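Local coordinates for LPP20 lipofamily protein (Helicobacter pylori R046Wa, PDB 4KZS), which is a secreted protein of unknown function whose three-domain build, including a three-helix bundle and a TolB-like C-terminal domain, hints at a link to the Tol-Pal system, at residues A[42-45]-A[46-50]; A[152-156]-A[157-161]. All blocks are in the same frame, centred on the assembly; numbering follows the deposited sequence.

Interaction 1: residues A[42-45]-A[46-50]; sequences ASIS and VVVNS
Ile44 and Val48 meet one turn apart on helix 29-53, the helix of the N-terminal alpha/beta domain. Ile44 CG2 touches Val48 CG2 at 3.7 Å, and the two side chains run at a slant to each other. This i to i+4 pair marks the packed side of the helix. Ile44 also rests on Leu20 of strand 19-26 and on Phe106 of helix 103-121, while Val48 turns to Ile153 and Tyr157. Ser45 and Asn49 form a second buried pair, facing the loop around Ile71 to Thr75. There Ser45 OG bonds to the backbone N of Thr75, and Asn49 OD1 bonds to that of Leu73. The outer side is looser. Ala42 and Val46 are exposed. Val46 lies over backbone, with CB 3.5 Å from Ser43 O, and the bond from Val47 N to Ser43 O is weak. Backbone bonds run beneath both buried pairs: Val48 N reaches Ile44 O at 2.9 Å, and Asn49 N reaches Ser45 O at 2.7 Å. The Asn49 amide folds back toward the preceding turn, CG being beside the backbone N (chi1 -69°). This brings ND2 to 3.6 Å from Ser45 CB.

Interaction 2: residues A[152-156]-A[157-161]; sequences RILKA and YSVPV
Leu154 O receives two backbone bonds across a Schellman motif that ends helix 135-157. Tyr157 N lies 3.0 Å from Leu154 O and Val159 N lies 3.1 Å from it. The two donors come from opposite faces of the carbonyl plane. The Val159 bond is nearly straight, at 173° on the hydrogen. Ser158 N adds a bond to Lys155 O. Ser158 has the positive phi (76°) of this motif, and there the chain leaves the helix. Two apolar pairs add to this. Leu154 CD2 meets Val159 CG2 at 4.0 Å, the two side chains crossing at an angle and joining the last helical turn to the outgoing loop. The Ile153 and Tyr157 side chains run alongside each other in one direction. The ring has Ile153 O near its plane, at its edge. A second shell sets these groups in place. Tyr157 rests on Val47 and Gln51 of helix 29-53, and Gln51 NE2 bonds to Ala156 O. Val159 leans on Arg111 of helix 103-121. Tyr157 CG is anti to its own carbonyl carbon (chi1 -81°), which carries the ring back along the helix until CD1 stands 4.0 Å from Ile153 CG2.

How the interactions relate
Interaction 1 comes first along the chain, on helix 29-53, and interaction 2 follows at the C-terminal end of helix 135-157. Their centres are about 15 Å apart. One lies in the LPP20 lipoprotein region, the other in the middle domain, yet they touch. Val48 CG1 packs on Ile153 CG2 at 3.8 Å, and Tyr157 OH lies 3.5 Å from Val47 O. Helix 103-121 is a shared neighbour, through Phe106 and Gln103 for interaction 1 and Arg111 for interaction 2. These contacts join the N-terminal domain directly to the tip of helix 135-157. The two parts therefore pack against each other and are not joined by the chain connection alone.

Interaction 1: residues A[42-45]-A[46-50]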
ATOM      1  N   ALA A  42      -0.544  18.243 -12.218  1.00 58.08           N
ATOM      2  CA  ALA A  42       0.661  18.137 -13.077  1.00 55.90           C
ATOM      3  C   ALA A  42       1.487  19.354 -12.931  1.00 49.44           C
ATOM      4  O   ALA A  42       2.707  19.294 -12.923  1.00 59.80           O
ATOM      5  CB  ALA A  42       0.279  17.968 -14.539  1.00 58.99           C
ATOM      6  N   SER A  43       0.813  20.481 -12.788  1.00 48.69           N
ATOM      7  CA  SER A  43       1.515  21.737 -12.703  1.00 50.84           C
ATOM      8  C   SER A  43       2.144  21.907 -11.320  1.00 60.68           C
ATOM      9  O   SER A  43       3.250  22.457 -11.200  1.00 68.05           O
ATOM     10  CB  SER A  43       0.551  22.874 -13.038  1.00 48.56           C
ATOM     11  OG  SER A  43       0.994  24.091 -12.449  1.00 55.43           O
ATOM     12  N   ILE A  44       1.435  21.455 -10.272  1.00 61.07           N
ATOM     13  CA  ILE A  44       1.991  21.490  -8.927  1.00 48.11           C
ATOM     14  C   ILE A  44       3.148  20.487  -8.793  1.00 52.31           C
ATOM     15  O   ILE A  44       4.164  20.816  -8.167  1.00 51.82           O
ATOM     16  CB  ILE A  44       0.961  21.166  -7.868  1.00 48.70           C
ATOM     17  CG1 ILE A  44      -0.258  22.103  -7.936  1.00 44.99           C
ATOM     18  CG2 ILE A  44       1.587  21.296  -6.495  1.00 51.11           C
ATOM     19  CD1 ILE A  44      -1.401  21.555  -7.109  1.00 30.65           C
ATOM     20  N   SER A  45       3.030  19.271  -9.361  1.00 51.51           N
ATOM     21  CA  SER A  45       4.153  18.326  -9.264  1.00 50.20           C
ATOM     22  C   SER A  45       5.448  19.074  -9.600  1.00 60.12           C
ATOM     23  O   SER A  45       6.348  19.165  -8.751  1.00 58.38           O
ATOM     24  CB  SER A  45       3.972  17.139 -10.177  1.00 60.95           C
ATOM     25  OG  SER A  45       2.931  16.287  -9.741  1.00 63.52           O
ATOM     26  N   VAL A  46       5.503  19.667 -10.806  1.00 60.59           N
ATOM     27  CA  VAL A  46       6.637  20.518 -11.262  1.00 58.70           C
ATOM     28  C   VAL A  46       7.167  21.495 -10.220  1.00 55.98           C
ATOM     29  O   VAL A  46       8.289  21.348  -9.762  1.00 67.88           O
ATOM     30  CB  VAL A  46       6.291  21.303 -12.561  1.00 62.12           C
ATOM     31  CG1 VAL A  46       7.285  22.432 -12.823  1.00 59.03           C
ATOM     32  CG2 VAL A  46       6.170  20.364 -13.757  1.00 53.10           C
ATOM     33  N   VAL A  47       6.370  22.488  -9.845  1.00 55.15           N
ATOM     34  CA  VAL A  47       6.771  23.434  -8.783  1.00 52.65           C
ATOM     35  C   VAL A  47       7.326  22.720  -7.549  1.00 53.01           C
ATOM     36  O   VAL A  47       8.215  23.218  -6.885  1.00 63.42           O
ATOM     37  CB  VAL A  47       5.580  24.381  -8.382  1.00 48.94           C
ATOM     38  CG1 VAL A  47       5.602  24.796  -6.923  1.00 41.67           C
ATOM     39  CG2 VAL A  47       5.568  25.627  -9.238  1.00 50.15           C
ATOM     40  N   VAL A  48       6.786  21.556  -7.242  1.00 54.33           N
ATOM     41  CA  VAL A  48       7.177  20.842  -6.041  1.00 59.21           C
ATOM     42  C   VAL A  48       8.501  20.110  -6.255  1.00 64.93           C
ATOM     43  O   VAL A  48       9.441  20.277  -5.462  1.00 67.52           O
ATOM     44  CB  VAL A  48       6.053  19.892  -5.605  1.00 53.27           C
ATOM     45  CG1 VAL A  48       6.530  18.877  -4.622  1.00 49.08           C
ATOM     46  CG2 VAL A  48       4.956  20.691  -4.969  1.00 59.06           C
ATOM     47  N   ASN A  49       8.585  19.325  -7.331  1.00 63.20           N
ATOM     48  CA  ASN A  49       9.800  18.565  -7.627  1.00 58.23           C
ATOM     49  C   ASN A  49      11.019  19.464  -7.716  1.00 68.91           C
ATOM     50  O   ASN A  49      12.088  19.124  -7.220  1.00 86.73           O
ATOM     51  CB  ASN A  49       9.641  17.753  -8.894  1.00 55.30           C
ATOM     52  CG  ASN A  49       8.645  16.576  -8.744  1.00 63.04           C
ATOM     53  OD1 ASN A  49       8.919  15.565  -8.067  1.00 57.73           O
ATOM     54  ND2 ASN A  49       7.492  16.698  -9.403  1.00 63.37           N
ATOM     55  N   SER A  50      10.853  20.644  -8.293  1.00 82.42           N
ATOM     56  CA  SER A  50      11.972  21.576  -8.430  1.00 90.66           C
ATOM     57  C   SER A  50      12.192  22.410  -7.171  1.00 88.06           C
ATOM     58  O   SER A  50      12.955  23.373  -7.181  1.00 96.02           O
ATOM     59  CB  SER A  50      11.768  22.489  -9.648  1.00 94.53           C
ATOM     60  OG  SER A  50      10.980  23.620  -9.316  1.00 95.89           O
TER

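Interaction 2: residues A[152-156]-A[157-161]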
ATOM      1  N   ARG A 152       8.652  14.059   2.175  1.00 57.96           N
ATOM      2  CA  ARG A 152       9.768  14.688   1.490  1.00 67.13           C
ATOM      3  C   ARG A 152       9.336  16.092   1.072  1.00 69.96           C
ATOM      4  O   ARG A 152      10.026  17.073   1.375  1.00 68.80           O
ATOM      5  CB  ARG A 152      10.234  13.870   0.287  1.00 72.67           C
ATOM      6  CG  ARG A 152      11.752  13.829   0.183  1.00 74.79           C
ATOM      7  CD  ARG A 152      12.274  13.045  -1.015  1.00 89.58           C
ATOM      8  NE  ARG A 152      11.400  11.948  -1.440  1.00 82.13           N
ATOM      9  CZ  ARG A 152      11.221  11.584  -2.715  1.00 95.80           C
ATOM     10  NH1 ARG A 152      11.841  12.218  -3.726  1.00 89.96           N
ATOM     11  NH2 ARG A 152      10.401  10.576  -2.991  1.00 98.61           N
ATOM     12  N   ILE A 153       8.169  16.182   0.430  1.00 61.92           N
ATOM     13  CA  ILE A 153       7.613  17.473   0.080  1.00 57.91           C
ATOM     14  C   ILE A 153       7.530  18.407   1.278  1.00 60.32           C
ATOM     15  O   ILE A 153       8.051  19.537   1.229  1.00 58.69           O
ATOM     16  CB  ILE A 153       6.221  17.328  -0.508  1.00 55.02           C
ATOM     17  CG1 ILE A 153       6.303  16.355  -1.675  1.00 57.57           C
ATOM     18  CG2 ILE A 153       5.708  18.699  -0.915  1.00 54.70           C
ATOM     19  CD1 ILE A 153       5.005  16.147  -2.397  1.00 53.41           C
ATOM     20  N   LEU A 154       6.882  17.936   2.348  1.00 58.13           N
ATOM     21  CA  LEU A 154       6.639  18.787   3.516  1.00 56.60           C
ATOM     22  C   LEU A 154       7.934  19.345   4.081  1.00 63.66           C
ATOM     23  O   LEU A 154       8.010  20.540   4.362  1.00 61.66           O
ATOM     24  CB  LEU A 154       5.867  18.037   4.584  1.00 61.20           C
ATOM     25  CG  LEU A 154       4.424  17.813   4.166  1.00 71.69           C
ATOM     26  CD1 LEU A 154       3.638  17.025   5.199  1.00 64.88           C
ATOM     27  CD2 LEU A 154       3.794  19.166   3.934  1.00 73.07           C
ATOM     28  N   LYS A 155       8.962  18.494   4.215  1.00 66.47           N
ATOM     29  CA  LYS A 155      10.259  18.945   4.742  1.00 61.82           C
ATOM     30  C   LYS A 155      10.892  19.923   3.805  1.00 60.92           C
ATOM     31  O   LYS A 155      11.470  20.910   4.251  1.00 73.69           O
ATOM     32  CB  LYS A 155      11.231  17.792   5.055  1.00 63.30           C
ATOM     33  CG  LYS A 155      10.806  16.984   6.280  1.00 66.38           C
ATOM     34  CD  LYS A 155      11.945  16.411   7.107  1.00 59.71           C
ATOM     35  CE  LYS A 155      12.518  15.152   6.474  1.00 65.48           C
ATOM     36  NZ  LYS A 155      13.118  14.264   7.517  1.00 66.52           N
ATOM     37  N   ALA A 156      10.750  19.689   2.505  1.00 61.21           N
ATOM     38  CA  ALA A 156      11.253  20.647   1.515  1.00 63.30           C
ATOM     39  C   ALA A 156      10.586  22.003   1.569  1.00 65.03           C
ATOM     40  O   ALA A 156      11.064  22.929   0.930  1.00 83.77           O
ATOM     41  CB  ALA A 156      11.154  20.095   0.108  1.00 63.76           C
ATOM     42  N   TYR A 157       9.481  22.130   2.304  1.00 66.88           N
ATOM     43  CA  TYR A 157       8.805  23.436   2.451  1.00 61.76           C
ATOM     44  C   TYR A 157       8.882  23.940   3.876  1.00 61.68           C
ATOM     45  O   TYR A 157       8.400  25.014   4.160  1.00 63.96           O
ATOM     46  CB  TYR A 157       7.345  23.404   1.945  1.00 54.92           C
ATOM     47  CG  TYR A 157       7.212  23.548   0.439  1.00 57.22           C
ATOM     48  CD1 TYR A 157       7.146  22.434  -0.389  1.00 59.05           C
ATOM     49  CD2 TYR A 157       7.179  24.817  -0.165  1.00 55.44           C
ATOM     50  CE1 TYR A 157       7.014  22.575  -1.776  1.00 59.26           C
ATOM     51  CE2 TYR A 157       7.052  24.973  -1.531  1.00 44.72           C
ATOM     52  CZ  TYR A 157       6.978  23.863  -2.346  1.00 57.55           C
ATOM     53  OH  TYR A 157       6.894  24.037  -3.742  1.00 60.76           O
ATOM     54  N   SER A 158       9.506  23.161   4.766  1.00 70.93           N
ATOM     55  CA  SER A 158       9.728  23.561   6.165  1.00 75.82           C
ATOM     56  C   SER A 158       8.480  23.471   7.013  1.00 80.71           C
ATOM     57  O   SER A 158       8.260  24.314   7.879  1.00 87.28           O
ATOM     58  CB  SER A 158      10.290  24.985   6.273  1.00 81.35           C
ATOM     59  OG  SER A 158      11.563  25.076   5.676  1.00 90.95           O
ATOM     60  N   VAL A 159       7.657  22.461   6.762  1.00 78.76           N
ATOM     61  CA  VAL A 159       6.543  22.156   7.633  1.00 73.91           C
ATOM     62  C   VAL A 159       7.095  21.073   8.548  1.00 84.98           C
ATOM     63  O   VAL A 159       8.046  20.386   8.172  1.00 87.52           O
ATOM     64  CB  VAL A 159       5.363  21.647   6.812  1.00 72.66           C
ATOM     65  CG1 VAL A 159       4.122  21.549   7.673  1.00 83.40           C
ATOM     66  CG2 VAL A 159       5.105  22.575   5.639  1.00 59.30           C
ATOM     67  N   PRO A 160       6.548  20.939   9.762  1.00 93.67           N
ATOM     68  CA  PRO A 160       7.150  20.021  10.741  1.00 99.72           C
ATOM     69  C   PRO A 160       6.964  18.477  10.557  1.00107.52           C
ATOM     70  O   PRO A 160       7.358  17.915   9.531  1.00113.61           O
ATOM     71  CB  PRO A 160       6.563  20.528  12.070  1.00104.13           C
ATOM     72  CG  PRO A 160       6.239  21.968  11.818  1.00 91.81           C
ATOM     73  CD  PRO A 160       5.685  21.932  10.426  1.00 98.79           C
ATOM     74  N   VAL A 161       6.449  17.815  11.597  1.00125.16           N
ATOM     75  CA  VAL A 161       6.089  16.369  11.643  1.00119.94           C
ATOM     76  C   VAL A 161       7.250  15.355  11.738  1.00111.80           C
ATOM     77  O   VAL A 161       7.042  14.151  12.012  1.00108.66           O
ATOM     78  CB  VAL A 161       5.033  15.972  10.588  1.00118.27           C
ATOM     79  CG1 VAL A 161       5.700  15.388   9.337  1.00107.76           C
ATOM     80  CG2 VAL A 161       4.016  15.018  11.228  1.00116.03           C
TER